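Local coordinates for 3'-5' exonuclease crn-4 (Caenorhabditis elegans, PDB 5DK5), which digests RNA and DNA from their 3' ends and takes part in the degradation of DNA during apoptosis, at residues Asp25-Ser30 / His189-Asp194; Cys39-Phe44 / Lys64-Val69; Thr29-Asn34 / Thr75-Asp80; Asp54-Asp59 / Ile198-Gln203; Asn71-Lys76 / Ile84-Ile89. All blocks are in the same frame, centred on the assembly; numbering follows the deposited sequence.

Interaction 1: Asp25-Ser30 / His189-Asp194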
# COMPACT_ATOMS: atom_id res chain seq x y z
N ASP B 25 11.09 -14.96 13.41
CA ASP B 25 10.95 -13.54 13.10
C ASP B 25 10.11 -13.30 11.85
O ASP B 25 10.38 -13.86 10.79
CB ASP B 25 12.33 -12.90 12.90
CG ASP B 25 12.24 -11.42 12.62
OD1 ASP B 25 12.02 -11.03 11.46
OD2 ASP B 25 12.39 -10.63 13.58
N PHE B 26 9.09 -12.46 11.99
CA PHE B 26 8.27 -12.02 10.87
C PHE B 26 8.54 -10.56 10.55
O PHE B 26 8.71 -9.74 11.45
CB PHE B 26 6.78 -12.21 11.17
CG PHE B 26 6.33 -13.65 11.18
CD1 PHE B 26 6.53 -14.46 10.08
CD2 PHE B 26 5.67 -14.17 12.28
CE1 PHE B 26 6.10 -15.78 10.09
CE2 PHE B 26 5.23 -15.48 12.29
CZ PHE B 26 5.45 -16.28 11.19
N GLU B 27 8.58 -10.25 9.26
CA GLU B 27 8.53 -8.87 8.79
C GLU B 27 7.27 -8.72 7.96
O GLU B 27 6.87 -9.66 7.26
CB GLU B 27 9.77 -8.51 7.98
CG GLU B 27 11.07 -8.68 8.75
CD GLU B 27 11.15 -7.78 9.97
OE1 GLU B 27 10.61 -6.66 9.93
OE2 GLU B 27 11.76 -8.21 10.98
N THR B 28 6.63 -7.56 8.05
CA THR B 28 5.34 -7.34 7.42
C THR B 28 5.31 -6.08 6.56
O THR B 28 6.20 -5.24 6.63
CB THR B 28 4.21 -7.22 8.47
OG1 THR B 28 4.31 -5.96 9.15
CG2 THR B 28 4.27 -8.35 9.49
N THR B 29 4.26 -5.97 5.75
CA THR B 29 3.95 -4.71 5.10
C THR B 29 3.61 -3.71 6.19
O THR B 29 3.19 -4.10 7.29
CB THR B 29 2.77 -4.84 4.13
OG1 THR B 29 1.64 -5.40 4.82
CG2 THR B 29 3.14 -5.74 2.96
N SER B 30 3.79 -2.43 5.91
CA SER B 30 3.50 -1.40 6.89
C SER B 30 3.50 -0.00 6.29
O SER B 30 4.01 0.22 5.19
CB SER B 30 4.53 -1.45 8.03
OG SER B 30 5.84 -1.26 7.52
N HIS B 189 20.69 -7.37 6.79
CA HIS B 189 19.85 -6.22 7.13
C HIS B 189 18.37 -6.52 6.91
O HIS B 189 17.64 -5.71 6.33
CB HIS B 189 20.27 -4.99 6.31
CG HIS B 189 21.64 -4.49 6.63
ND1 HIS B 189 21.99 -3.98 7.86
CD2 HIS B 189 22.77 -4.43 5.87
CE1 HIS B 189 23.26 -3.62 7.85
NE2 HIS B 189 23.75 -3.88 6.66
N ASP B 190 17.93 -7.69 7.37
CA ASP B 190 16.53 -8.09 7.24
C ASP B 190 16.11 -8.99 8.41
O ASP B 190 16.70 -8.93 9.49
CB ASP B 190 16.31 -8.79 5.89
CG ASP B 190 17.16 -10.04 5.72
OD1 ASP B 190 17.77 -10.51 6.71
OD2 ASP B 190 17.21 -10.57 4.59
N ALA B 191 15.10 -9.82 8.18
CA ALA B 191 14.54 -10.68 9.22
C ALA B 191 15.58 -11.62 9.82
O ALA B 191 15.59 -11.86 11.03
CB ALA B 191 13.38 -11.49 8.66
N MET B 192 16.44 -12.17 8.97
CA MET B 192 17.41 -13.16 9.42
C MET B 192 18.43 -12.54 10.37
O MET B 192 18.94 -13.21 11.27
CB MET B 192 18.12 -13.80 8.22
CG MET B 192 19.11 -14.90 8.59
SD MET B 192 18.41 -16.21 9.63
CE MET B 192 17.17 -16.90 8.54
N ASP B 193 18.71 -11.25 10.19
CA ASP B 193 19.61 -10.54 11.09
C ASP B 193 19.00 -10.46 12.49
O ASP B 193 19.71 -10.63 13.49
CB ASP B 193 19.90 -9.13 10.57
CG ASP B 193 20.88 -9.14 9.41
OD1 ASP B 193 21.11 -10.22 8.82
OD2 ASP B 193 21.42 -8.06 9.09
N ASP B 194 17.70 -10.21 12.56
CA ASP B 194 17.00 -10.20 13.84
C ASP B 194 17.10 -11.57 14.50
O ASP B 194 17.36 -11.68 15.69
CB ASP B 194 15.53 -9.81 13.65
CG ASP B 194 15.36 -8.37 13.22
OD1 ASP B 194 16.37 -7.74 12.82
OD2 ASP B 194 14.22 -7.86 13.26

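Interaction 2: Cys39-Phe44 / Lys64-Val69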
# COMPACT_ATOMS: atom_id res chain seq x y z
N CYS B 39 -1.43 -5.51 8.24
CA CYS B 39 -0.09 -6.06 8.09
C CYS B 39 -0.09 -7.49 7.55
O CYS B 39 -0.70 -8.38 8.14
CB CYS B 39 0.64 -6.02 9.44
SG CYS B 39 0.84 -4.36 10.13
N GLU B 40 0.60 -7.68 6.43
CA GLU B 40 0.80 -9.00 5.84
C GLU B 40 2.26 -9.40 5.93
O GLU B 40 3.14 -8.59 5.67
CB GLU B 40 0.35 -9.02 4.38
CG GLU B 40 -1.11 -8.72 4.17
CD GLU B 40 -1.45 -8.58 2.70
OE1 GLU B 40 -1.18 -7.49 2.13
OE2 GLU B 40 -1.96 -9.55 2.10
N VAL B 41 2.52 -10.66 6.27
CA VAL B 41 3.88 -11.19 6.32
C VAL B 41 4.53 -11.13 4.94
O VAL B 41 3.94 -11.55 3.95
CB VAL B 41 3.90 -12.64 6.83
CG1 VAL B 41 5.31 -13.21 6.80
CG2 VAL B 41 3.33 -12.72 8.23
N ILE B 42 5.76 -10.61 4.89
CA ILE B 42 6.52 -10.54 3.64
C ILE B 42 7.88 -11.21 3.76
O ILE B 42 8.57 -11.42 2.76
CB ILE B 42 6.70 -9.08 3.17
CG1 ILE B 42 7.32 -8.23 4.29
CG2 ILE B 42 5.36 -8.49 2.74
CD1 ILE B 42 7.62 -6.80 3.87
N GLN B 43 8.28 -11.55 4.99
CA GLN B 43 9.46 -12.38 5.19
C GLN B 43 9.28 -13.29 6.41
O GLN B 43 8.76 -12.87 7.44
CB GLN B 43 10.72 -11.53 5.35
CG GLN B 43 11.99 -12.36 5.36
CD GLN B 43 13.25 -11.52 5.24
OE1 GLN B 43 13.20 -10.29 5.32
NE2 GLN B 43 14.38 -12.18 5.03
N PHE B 44 9.72 -14.53 6.25
CA PHE B 44 9.53 -15.59 7.24
C PHE B 44 10.89 -16.20 7.56
O PHE B 44 11.43 -16.97 6.76
CB PHE B 44 8.56 -16.64 6.68
CG PHE B 44 7.96 -17.56 7.72
CD1 PHE B 44 8.58 -17.78 8.93
CD2 PHE B 44 6.77 -18.21 7.45
CE1 PHE B 44 8.02 -18.64 9.87
CE2 PHE B 44 6.20 -19.07 8.38
CZ PHE B 44 6.83 -19.28 9.59
N LYS B 64 12.27 -17.37 3.92
CA LYS B 64 11.50 -17.18 2.71
C LYS B 64 10.86 -15.80 2.67
O LYS B 64 10.44 -15.26 3.70
CB LYS B 64 10.41 -18.25 2.59
CG LYS B 64 10.74 -19.40 1.65
CD LYS B 64 11.59 -20.45 2.32
CE LYS B 64 11.52 -21.77 1.56
NZ LYS B 64 11.98 -21.62 0.15
N TYR B 65 10.79 -15.23 1.47
CA TYR B 65 9.98 -14.04 1.23
C TYR B 65 8.54 -14.48 1.03
O TYR B 65 8.29 -15.64 0.70
CB TYR B 65 10.50 -13.27 0.02
CG TYR B 65 11.86 -12.65 0.22
CD1 TYR B 65 12.05 -11.64 1.16
CD2 TYR B 65 12.96 -13.07 -0.52
CE1 TYR B 65 13.29 -11.07 1.35
CE2 TYR B 65 14.21 -12.50 -0.33
CZ TYR B 65 14.36 -11.50 0.61
OH TYR B 65 15.60 -10.93 0.81
N VAL B 66 7.61 -13.55 1.23
CA VAL B 66 6.19 -13.84 1.07
C VAL B 66 5.51 -12.73 0.28
O VAL B 66 5.74 -11.55 0.54
CB VAL B 66 5.49 -13.99 2.44
CG1 VAL B 66 4.01 -14.33 2.26
CG2 VAL B 66 6.17 -15.06 3.27
N LYS B 67 4.68 -13.11 -0.69
CA LYS B 67 3.96 -12.14 -1.50
C LYS B 67 2.65 -11.74 -0.81
O LYS B 67 1.78 -12.58 -0.61
CB LYS B 67 3.67 -12.69 -2.89
CG LYS B 67 2.96 -11.69 -3.81
CD LYS B 67 2.44 -12.34 -5.08
CE LYS B 67 3.56 -12.65 -6.05
NZ LYS B 67 3.06 -13.34 -7.27
N PRO B 68 2.50 -10.45 -0.44
CA PRO B 68 1.23 -9.97 0.12
C PRO B 68 0.17 -9.79 -0.97
O PRO B 68 0.53 -9.68 -2.13
CB PRO B 68 1.61 -8.63 0.75
CG PRO B 68 2.73 -8.14 -0.09
CD PRO B 68 3.49 -9.36 -0.55
N VAL B 69 -1.11 -9.76 -0.59
CA VAL B 69 -2.20 -9.69 -1.56
C VAL B 69 -3.13 -8.50 -1.34
O VAL B 69 -3.87 -8.11 -2.24
CB VAL B 69 -3.05 -10.98 -1.55
CG1 VAL B 69 -2.20 -12.18 -1.94
CG2 VAL B 69 -3.68 -11.20 -0.18

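Interaction 3: Thr29-Asn34 / Thr75-Asp80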
# COMPACT_ATOMS: atom_id res chain seq x y z
N THR B 29 4.26 -5.97 5.75
CA THR B 29 3.95 -4.71 5.10
C THR B 29 3.61 -3.71 6.19
O THR B 29 3.19 -4.10 7.29
CB THR B 29 2.77 -4.84 4.13
OG1 THR B 29 1.64 -5.40 4.82
CG2 THR B 29 3.14 -5.74 2.96
N SER B 30 3.79 -2.43 5.91
CA SER B 30 3.50 -1.40 6.89
C SER B 30 3.50 -0.00 6.29
O SER B 30 4.01 0.22 5.19
CB SER B 30 4.53 -1.45 8.03
OG SER B 30 5.84 -1.26 7.52
N ASP B 31 2.89 0.92 7.02
CA ASP B 31 2.94 2.34 6.72
C ASP B 31 3.10 3.07 8.04
O ASP B 31 2.12 3.36 8.73
CB ASP B 31 1.67 2.79 5.99
CG ASP B 31 1.75 4.24 5.52
OD1 ASP B 31 2.86 4.71 5.20
OD2 ASP B 31 0.69 4.91 5.48
N ALA B 32 4.36 3.36 8.39
CA ALA B 32 4.75 3.79 9.73
C ALA B 32 3.78 4.76 10.41
O ALA B 32 3.51 4.64 11.61
CB ALA B 32 6.13 4.42 9.67
N ALA B 33 3.24 5.71 9.64
CA ALA B 33 2.41 6.76 10.21
C ALA B 33 0.98 6.30 10.49
O ALA B 33 0.20 7.02 11.13
CB ALA B 33 2.38 7.96 9.27
N ASN B 34 0.63 5.10 10.02
CA ASN B 34 -0.72 4.57 10.18
C ASN B 34 -0.75 3.18 10.80
O ASN B 34 -0.22 2.23 10.23
CB ASN B 34 -1.43 4.54 8.83
CG ASN B 34 -2.85 4.02 8.94
OD1 ASN B 34 -3.49 4.14 9.98
ND2 ASN B 34 -3.35 3.44 7.86
N THR B 75 5.49 0.13 0.71
CA THR B 75 5.73 1.55 0.88
C THR B 75 7.22 1.78 1.03
O THR B 75 7.96 0.85 1.35
CB THR B 75 5.00 2.13 2.10
OG1 THR B 75 5.55 1.58 3.30
CG2 THR B 75 3.51 1.81 2.04
N LYS B 76 7.67 3.00 0.79
CA LYS B 76 9.09 3.31 0.86
C LYS B 76 9.63 3.10 2.27
O LYS B 76 10.73 2.58 2.45
CB LYS B 76 9.34 4.75 0.41
CG LYS B 76 10.81 5.17 0.41
CD LYS B 76 11.64 4.35 -0.57
CE LYS B 76 13.11 4.72 -0.49
NZ LYS B 76 13.34 6.17 -0.75
N ASN B 77 8.85 3.49 3.28
CA ASN B 77 9.28 3.35 4.66
C ASN B 77 9.30 1.89 5.10
O ASN B 77 10.08 1.51 5.98
CB ASN B 77 8.38 4.18 5.59
CG ASN B 77 6.92 3.76 5.54
OD1 ASN B 77 6.48 2.93 6.33
ND2 ASN B 77 6.17 4.35 4.62
N CYS B 78 8.46 1.07 4.49
CA CYS B 78 8.48 -0.37 4.75
C CYS B 78 9.77 -0.98 4.22
O CYS B 78 10.42 -1.77 4.91
CB CYS B 78 7.27 -1.05 4.12
SG CYS B 78 7.32 -2.87 4.21
N VAL B 79 10.14 -0.62 3.00
CA VAL B 79 11.38 -1.10 2.39
C VAL B 79 12.59 -0.67 3.21
O VAL B 79 13.51 -1.46 3.44
CB VAL B 79 11.53 -0.58 0.95
CG1 VAL B 79 12.91 -0.91 0.39
CG2 VAL B 79 10.45 -1.17 0.06
N ASP B 80 12.60 0.59 3.63
CA ASP B 80 13.72 1.13 4.41
C ASP B 80 13.85 0.43 5.75
O ASP B 80 14.96 0.26 6.27
CB ASP B 80 13.54 2.64 4.63
CG ASP B 80 13.69 3.44 3.35
OD1 ASP B 80 14.26 2.92 2.37
OD2 ASP B 80 13.24 4.61 3.33
O HOH W 1 3.95 -1.55 2.97
O HOH W 2 7.01 1.19 8.17

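Interaction 4: Asp54-Asp59 / Ile198-Gln203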
# COMPACT_ATOMS: atom_id res chain seq x y z
N ASP B 54 24.49 -26.21 23.22
CA ASP B 54 24.75 -24.78 23.24
C ASP B 54 25.34 -24.31 21.90
O ASP B 54 26.44 -23.77 21.86
CB ASP B 54 25.71 -24.43 24.38
CG ASP B 54 25.87 -22.93 24.58
OD1 ASP B 54 24.90 -22.19 24.34
OD2 ASP B 54 26.98 -22.50 24.96
N LYS B 55 24.60 -24.54 20.82
CA LYS B 55 25.09 -24.24 19.48
C LYS B 55 24.02 -23.59 18.61
O LYS B 55 22.97 -24.18 18.36
CB LYS B 55 25.60 -25.52 18.81
CG LYS B 55 26.15 -25.32 17.40
CD LYS B 55 27.32 -24.35 17.38
CE LYS B 55 27.85 -24.14 15.98
NZ LYS B 55 28.93 -23.12 15.94
N ILE B 56 24.30 -22.38 18.14
CA ILE B 56 23.45 -21.71 17.16
C ILE B 56 23.68 -22.35 15.80
O ILE B 56 24.76 -22.23 15.22
CB ILE B 56 23.74 -20.20 17.08
CG1 ILE B 56 23.50 -19.55 18.45
CG2 ILE B 56 22.86 -19.54 16.01
CD1 ILE B 56 23.86 -18.08 18.51
N ARG B 57 22.65 -23.03 15.29
CA ARG B 57 22.76 -23.75 14.03
C ARG B 57 22.27 -22.90 12.87
O ARG B 57 21.12 -22.98 12.46
CB ARG B 57 21.95 -25.05 14.10
CG ARG B 57 22.41 -26.01 15.19
CD ARG B 57 23.81 -26.53 14.93
NE ARG B 57 23.92 -27.17 13.62
CZ ARG B 57 23.61 -28.44 13.38
NH1 ARG B 57 23.17 -29.23 14.35
NH2 ARG B 57 23.74 -28.92 12.15
N GLU B 58 23.17 -22.08 12.33
CA GLU B 58 22.85 -21.22 11.21
C GLU B 58 22.60 -22.04 9.95
O GLU B 58 21.92 -21.59 9.02
CB GLU B 58 23.97 -20.20 10.96
CG GLU B 58 24.23 -19.29 12.15
CD GLU B 58 25.16 -18.13 11.81
OE1 GLU B 58 25.65 -17.48 12.76
OE2 GLU B 58 25.39 -17.86 10.61
N ASP B 59 23.14 -23.26 9.93
CA ASP B 59 22.91 -24.18 8.82
C ASP B 59 21.49 -24.74 8.85
O ASP B 59 20.96 -25.17 7.83
CB ASP B 59 23.93 -25.33 8.87
CG ASP B 59 23.94 -26.05 10.20
OD1 ASP B 59 23.70 -25.39 11.24
OD2 ASP B 59 24.19 -27.27 10.22
N ILE B 198 18.82 -12.24 18.10
CA ILE B 198 18.04 -12.84 19.17
C ILE B 198 18.69 -14.15 19.63
O ILE B 198 18.73 -14.44 20.82
CB ILE B 198 16.59 -13.11 18.73
CG1 ILE B 198 15.85 -11.79 18.50
CG2 ILE B 198 15.84 -13.93 19.78
CD1 ILE B 198 14.52 -11.93 17.78
N ALA B 199 19.19 -14.92 18.67
CA ALA B 199 19.83 -16.19 18.97
C ALA B 199 21.09 -15.99 19.81
O ALA B 199 21.33 -16.71 20.78
CB ALA B 199 20.17 -16.93 17.68
N THR B 200 21.90 -15.01 19.42
CA THR B 200 23.13 -14.71 20.15
C THR B 200 22.82 -14.18 21.54
O THR B 200 23.49 -14.54 22.51
CB THR B 200 23.99 -13.68 19.39
OG1 THR B 200 24.23 -14.15 18.06
CG2 THR B 200 25.33 -13.47 20.09
N ILE B 201 21.79 -13.34 21.64
CA ILE B 201 21.32 -12.85 22.93
C ILE B 201 20.85 -14.03 23.78
O ILE B 201 21.23 -14.15 24.94
CB ILE B 201 20.18 -11.83 22.76
CG1 ILE B 201 20.70 -10.54 22.14
CG2 ILE B 201 19.53 -11.51 24.11
CD1 ILE B 201 19.62 -9.66 21.54
N LEU B 202 20.03 -14.88 23.18
CA LEU B 202 19.51 -16.07 23.86
C LEU B 202 20.64 -16.92 24.41
O LEU B 202 20.59 -17.37 25.55
CB LEU B 202 18.65 -16.89 22.90
CG LEU B 202 18.18 -18.27 23.38
CD1 LEU B 202 17.28 -18.14 24.59
CD2 LEU B 202 17.47 -19.01 22.26
N GLN B 203 21.67 -17.12 23.59
CA GLN B 203 22.83 -17.92 23.99
C GLN B 203 23.56 -17.28 25.16
O GLN B 203 23.81 -17.93 26.18
CB GLN B 203 23.78 -18.09 22.80
CG GLN B 203 24.97 -19.00 23.07
CD GLN B 203 25.84 -19.20 21.85
OE1 GLN B 203 26.20 -18.24 21.16
NE2 GLN B 203 26.17 -20.46 21.56
O HOH W 3 26.89 -21.01 18.56

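Interaction 5: Asn71-Lys76 / Ile84-Ile89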
# COMPACT_ATOMS: atom_id res chain seq x y z
N ASN B 71 -1.95 -5.38 0.07
CA ASN B 71 -1.10 -4.27 -0.36
C ASN B 71 0.15 -4.83 -1.01
O ASN B 71 1.09 -5.25 -0.33
CB ASN B 71 -0.75 -3.37 0.82
CG ASN B 71 -1.96 -2.64 1.37
OD1 ASN B 71 -2.45 -1.68 0.77
ND2 ASN B 71 -2.46 -3.09 2.52
N ARG B 72 0.15 -4.84 -2.33
CA ARG B 72 1.15 -5.57 -3.10
C ARG B 72 2.39 -4.74 -3.42
O ARG B 72 3.42 -5.28 -3.82
CB ARG B 72 0.52 -6.08 -4.40
CG ARG B 72 -0.69 -6.97 -4.14
CD ARG B 72 -1.37 -7.42 -5.40
NE ARG B 72 -2.75 -7.80 -5.12
CZ ARG B 72 -3.59 -8.32 -6.01
NH1 ARG B 72 -3.20 -8.54 -7.26
NH2 ARG B 72 -4.83 -8.62 -5.64
N THR B 73 2.29 -3.43 -3.22
CA THR B 73 3.44 -2.53 -3.37
C THR B 73 3.92 -2.09 -2.00
O THR B 73 3.19 -1.41 -1.27
CB THR B 73 3.09 -1.28 -4.20
OG1 THR B 73 2.39 -1.66 -5.39
CG2 THR B 73 4.36 -0.53 -4.58
N LEU B 74 5.14 -2.46 -1.64
CA LEU B 74 5.73 -2.02 -0.38
C LEU B 74 5.91 -0.51 -0.38
O LEU B 74 6.41 0.06 -1.34
CB LEU B 74 7.08 -2.70 -0.14
CG LEU B 74 7.11 -4.23 -0.08
CD1 LEU B 74 8.50 -4.70 0.31
CD2 LEU B 74 6.07 -4.78 0.89
N THR B 75 5.49 0.13 0.71
CA THR B 75 5.73 1.55 0.88
C THR B 75 7.22 1.78 1.03
O THR B 75 7.96 0.85 1.35
CB THR B 75 5.00 2.13 2.10
OG1 THR B 75 5.55 1.58 3.30
CG2 THR B 75 3.51 1.81 2.04
N LYS B 76 7.67 3.00 0.79
CA LYS B 76 9.09 3.31 0.86
C LYS B 76 9.63 3.10 2.27
O LYS B 76 10.73 2.58 2.45
CB LYS B 76 9.34 4.75 0.41
CG LYS B 76 10.81 5.17 0.41
CD LYS B 76 11.64 4.35 -0.57
CE LYS B 76 13.11 4.72 -0.49
NZ LYS B 76 13.34 6.17 -0.75
N ILE B 84 13.69 -5.13 2.60
CA ILE B 84 13.18 -6.02 1.55
C ILE B 84 12.89 -5.22 0.28
O ILE B 84 12.14 -4.25 0.32
CB ILE B 84 11.90 -6.74 2.00
CG1 ILE B 84 12.18 -7.56 3.27
CG2 ILE B 84 11.38 -7.66 0.90
CD1 ILE B 84 10.94 -8.17 3.90
N PRO B 85 13.50 -5.61 -0.86
CA PRO B 85 13.19 -4.93 -2.12
C PRO B 85 11.90 -5.45 -2.74
O PRO B 85 11.50 -6.59 -2.50
CB PRO B 85 14.40 -5.26 -2.99
CG PRO B 85 14.85 -6.58 -2.51
CD PRO B 85 14.57 -6.61 -1.03
N GLN B 86 11.26 -4.61 -3.55
CA GLN B 86 9.99 -4.96 -4.18
C GLN B 86 10.11 -6.22 -5.04
O GLN B 86 9.21 -7.05 -5.06
CB GLN B 86 9.49 -3.80 -5.04
CG GLN B 86 8.11 -4.02 -5.65
CD GLN B 86 7.04 -4.16 -4.59
OE1 GLN B 86 6.99 -3.38 -3.64
NE2 GLN B 86 6.17 -5.15 -4.76
N ARG B 87 11.23 -6.35 -5.74
CA ARG B 87 11.43 -7.48 -6.65
C ARG B 87 11.38 -8.81 -5.91
O ARG B 87 10.97 -9.83 -6.48
CB ARG B 87 12.76 -7.33 -7.38
CG ARG B 87 13.98 -7.29 -6.47
CD ARG B 87 15.26 -7.01 -7.26
NE ARG B 87 16.44 -6.99 -6.40
CZ ARG B 87 17.15 -8.06 -6.06
NH1 ARG B 87 16.80 -9.27 -6.49
NH2 ARG B 87 18.21 -7.93 -5.27
N SER B 88 11.77 -8.81 -4.64
CA SER B 88 11.85 -10.05 -3.88
C SER B 88 10.47 -10.61 -3.53
O SER B 88 10.30 -11.82 -3.45
CB SER B 88 12.67 -9.83 -2.60
OG SER B 88 14.05 -9.76 -2.89
N ILE B 89 9.49 -9.73 -3.31
CA ILE B 89 8.15 -10.19 -2.97
C ILE B 89 7.30 -10.41 -4.23
O ILE B 89 6.34 -11.18 -4.20
CB ILE B 89 7.42 -9.21 -2.03
CG1 ILE B 89 7.18 -7.85 -2.69
CG2 ILE B 89 8.21 -9.03 -0.73
CD1 ILE B 89 6.09 -7.05 -2.00
O HOH W 4 7.72 -0.93 -3.17

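Interaction 1: Asp25-Ser30 / His189-Asp194
A buried contact of carboxylates and one methyl group sets the end of strand 20-28 against the first turn of helix 191-207, within the exonuclease fold. No hydrogen bond crosses it. Asp25 and Glu27 both turn toward the helix, and Ala191 fits between them: its CB lies 3.1 Å from Asp25 OD1 and 3.6 Å from Glu27 CG. One turn on, Asp194 comes in from the helix, with its CB 3.2 Å from Asp25 OD2. With its CG anti to the backbone N (chi1 -178°), Asp25 holds OD1 at the Ala191 methyl and OD2 beside Asp194 CB, whereas Glu27, bent at chi2, places OE2 3.4 Å from Asp194 OD2. The carboxylate of Asp194 stands almost perpendicular to that of Asp25 (89°) and to that of Glu27. Oxygens from all three thus gather in one place. Before the helix, Asp190 is the N-cap and accepts a weak bond from Met192 N. A magnesium ion lies about 3 Å from the side chain of Asp25, and Asp194 OD2 is hydrogen-bonded to a bound MES molecule. Asp25, Glu27 and Asp194 are magnesium-binding residues, three of the four acids that name the DEDDh exonucleases.

Interaction 2: Cys39-Phe44 / Lys64-Val69
The beta hairpin of strands 41-50 and 55-65 leads here into its open end, where Phe44 and Lys64 form an antiparallel hydrogen-bonded pair and Gln43 and Tyr65 the non-hydrogen-bonded pair beside it. Phe44 N gives to Lys64 O at 2.7 Å, and Lys64 N returns the bond to Phe44 O. Next along, Val66 N reaches Ile42 O at 2.8 Å from well above the carbonyl plane (63° out of it). On its other side strand 41-50 carries a classic beta bulge, Ile42 and Gln43 both facing Glu27. Gln43, extended with CG anti to the backbone N, lays its amide alongside the Tyr65 ring, CD 3.9 Å from CE1, the planes 40° apart. Val66 CG1 rests on Val41 O at 3.3 Å, and Ile42 CG2 meets Pro68 CG at 3.9 Å. Beyond the strands Glu40 takes over: its OE2 accepts from Val69 N at 2.8 Å in a nearly straight bond (168°), on the syn side but tilted from the carboxylate plane. OE2 also bonds Leu70 N and OE1 Asn71 N, so this carboxylate organises three successive backbone amides. Strand 20-28 flanks strand 41-50, while helix 95-109 packs on Phe44, Lys64 and Val66, and helix 124-136 on Glu40 and Val41.

Interaction 3: Thr29-Asn34 / Thr75-Asp80
The carboxylate of Asp31 and the amide of Asn77 meet obliquely, their planes 38° apart, joined by a weak hydrogen bond from Asn77 ND2 to Asp31 OD1. The firmer bond falls on the other end of the amide: Ala32 N gives to Asn77 OD1 at 3.0 Å, almost straight (174°) but 45° out of the carbonyl plane. A water links the same OD1 to Ser30 OG. Asn77 CG, set between its backbone N and carbonyl carbon, brings the amide to the loop. Thr75 OG1 gives its proton to Ser30 O at 2.8 Å and accepts from Cys78 N at 3.2 Å, holding loop and helix start together. A second water accepts from both Ser30 N and Thr75 N. Cys78 packs against the same loop, its CB 3.7 Å from Ser30 OG and its SG 3.9 Å from Thr29 CA. With a valine in place of Thr75, Ser30 O would probably lose this donor and Cys78 N its side-chain cap, weakening the hold of the loop on the helix. Asp31 OD2 turns to Lys76 N of the second subunit, so the loop itself takes part in the dimer contact. Loop 29-34, with its type I turn from Asp31 to Asn34, is thus fastened to a helix N-terminus whose N-cap is Thr75.

Interaction 4: Asp54-Asp59 / Ile198-Gln203
Ile56 and Gln203 approach obliquely, Ile56 reaching from the strand and Gln203 from the helix. Ile56 CD1 stops 3.5 Å from Gln203 OE1 and also lies 4.0 Å from Ala199 CB, so the methyl end is wedged between the amide and the small residue one turn earlier. Thr200 OG1 borders the same methyl while bonded to Leu196 O in its own helix. Asp54 meets the glutamine differently: the two side chains cross at about a right angle, with carboxylate and amide planes 73° apart, and Asp54 OD1 lies 3.4 Å from Gln203 CG. That oxygen is hydrogen-bonded to Tyr49 OH, not to the glutamine. Gln203 extends with its CG anti to the backbone N (chi1 -176°), which carries the amide out to the strand backbone. There NE2 makes a weak hydrogen bond to Asp54 O at 3.3 Å, and a water 3.1 Å from NE2 accepts from it and from Ile56 N. An alanine in place of Gln203 would probably leave Asp54 O without this weak donor, break the water link to Ile56 N and open a gap beside the Ile56 methyl. Farther along, Arg57 grips Asp59 side-on through NE and NH2. Asp54 and Lys55 form a G1 beta bulge at the turn of the hairpin. The strand 55-57 and the helix segment run nearly antiparallel (165°) with axes 9.3 Å apart. Helix 191-207 packs on the sheet here, Ala199 on Ile23 and Val47 and Leu202 on Leu21 and Tyr49, while Ile201 turns to helix 172-179.

Interaction 5: Asn71-Lys76 / Ile84-Ile89
Two torsions shape Gln86 for its meeting with Arg72 and Leu74: CG extends anti to the backbone N (chi1 -175°), and a bend at chi2 (63°) then swings the amide toward the loop. Both ends of the amide are used there. NE2 gives to Arg72 O at 2.9 Å, lying in the plane of that carbonyl, and OE1 accepts from Leu74 N at 2.9 Å on a lone pair. Gln86 thus bonds the backbone on both sides of Thr73, which fixes the rotation of the amide and leaves little doubt which end is oxygen. A water donates to both Gln86 OE1, at 2.6 Å, and Leu74 O, so OE1 takes two donors; NE2 has a second partner in Asp90 OD1. Beside this polar grip is an apolar one. Leu74 and Ile89 reach toward each other tip to tip, Leu74 CG 3.6 Å from Ile89 CD1. Ile89 CG1 sits between the backbone N and the carbonyl carbon (chi1 64°), an arrangement that turns its CD1 to the leucine. Leu74 CD1 goes on to Ile84, 3.7 Å from its O and 4.2 Å from its CG2. Thr73 points the other way, its OG1 bonded to His300 NE2 of the second subunit, while Thr73 N bonds Asn71 OD1 of that subunit. Helix 76-82 comes between the two segments in the chain, and the contact joins the loop leading into it to the weakly bonded start of helix 86-90. Leu74 and Ile84 also rest on Ile42 of strand 41-50, and Ile84 touches Tyr65 of strand 55-65.

Overall arrangement
Interactions 1 and 2 are buried and share the sheet, strand 20-28 pairing with strand 41-50 through the bond from Ile42 N to Glu27 O. Interaction 1 gathers carboxylates for metal, with no bond across; interaction 2 is mostly backbone pairing. Interaction 5, also buried, combines an amide grip with apolar packing and joins interaction 2 through Glu40 OE1 and Asn71 N. Interaction 3, partly buried, shares Thr29 and Ser30 with interaction 1 and Thr75 and Lys76 with interaction 5; both 3 and 5 border the second subunit. Interaction 4 is a surface contact, linked to interaction 1 by helix 191-207 but about 29 Å, centre to centre, from interactions 3 and 5.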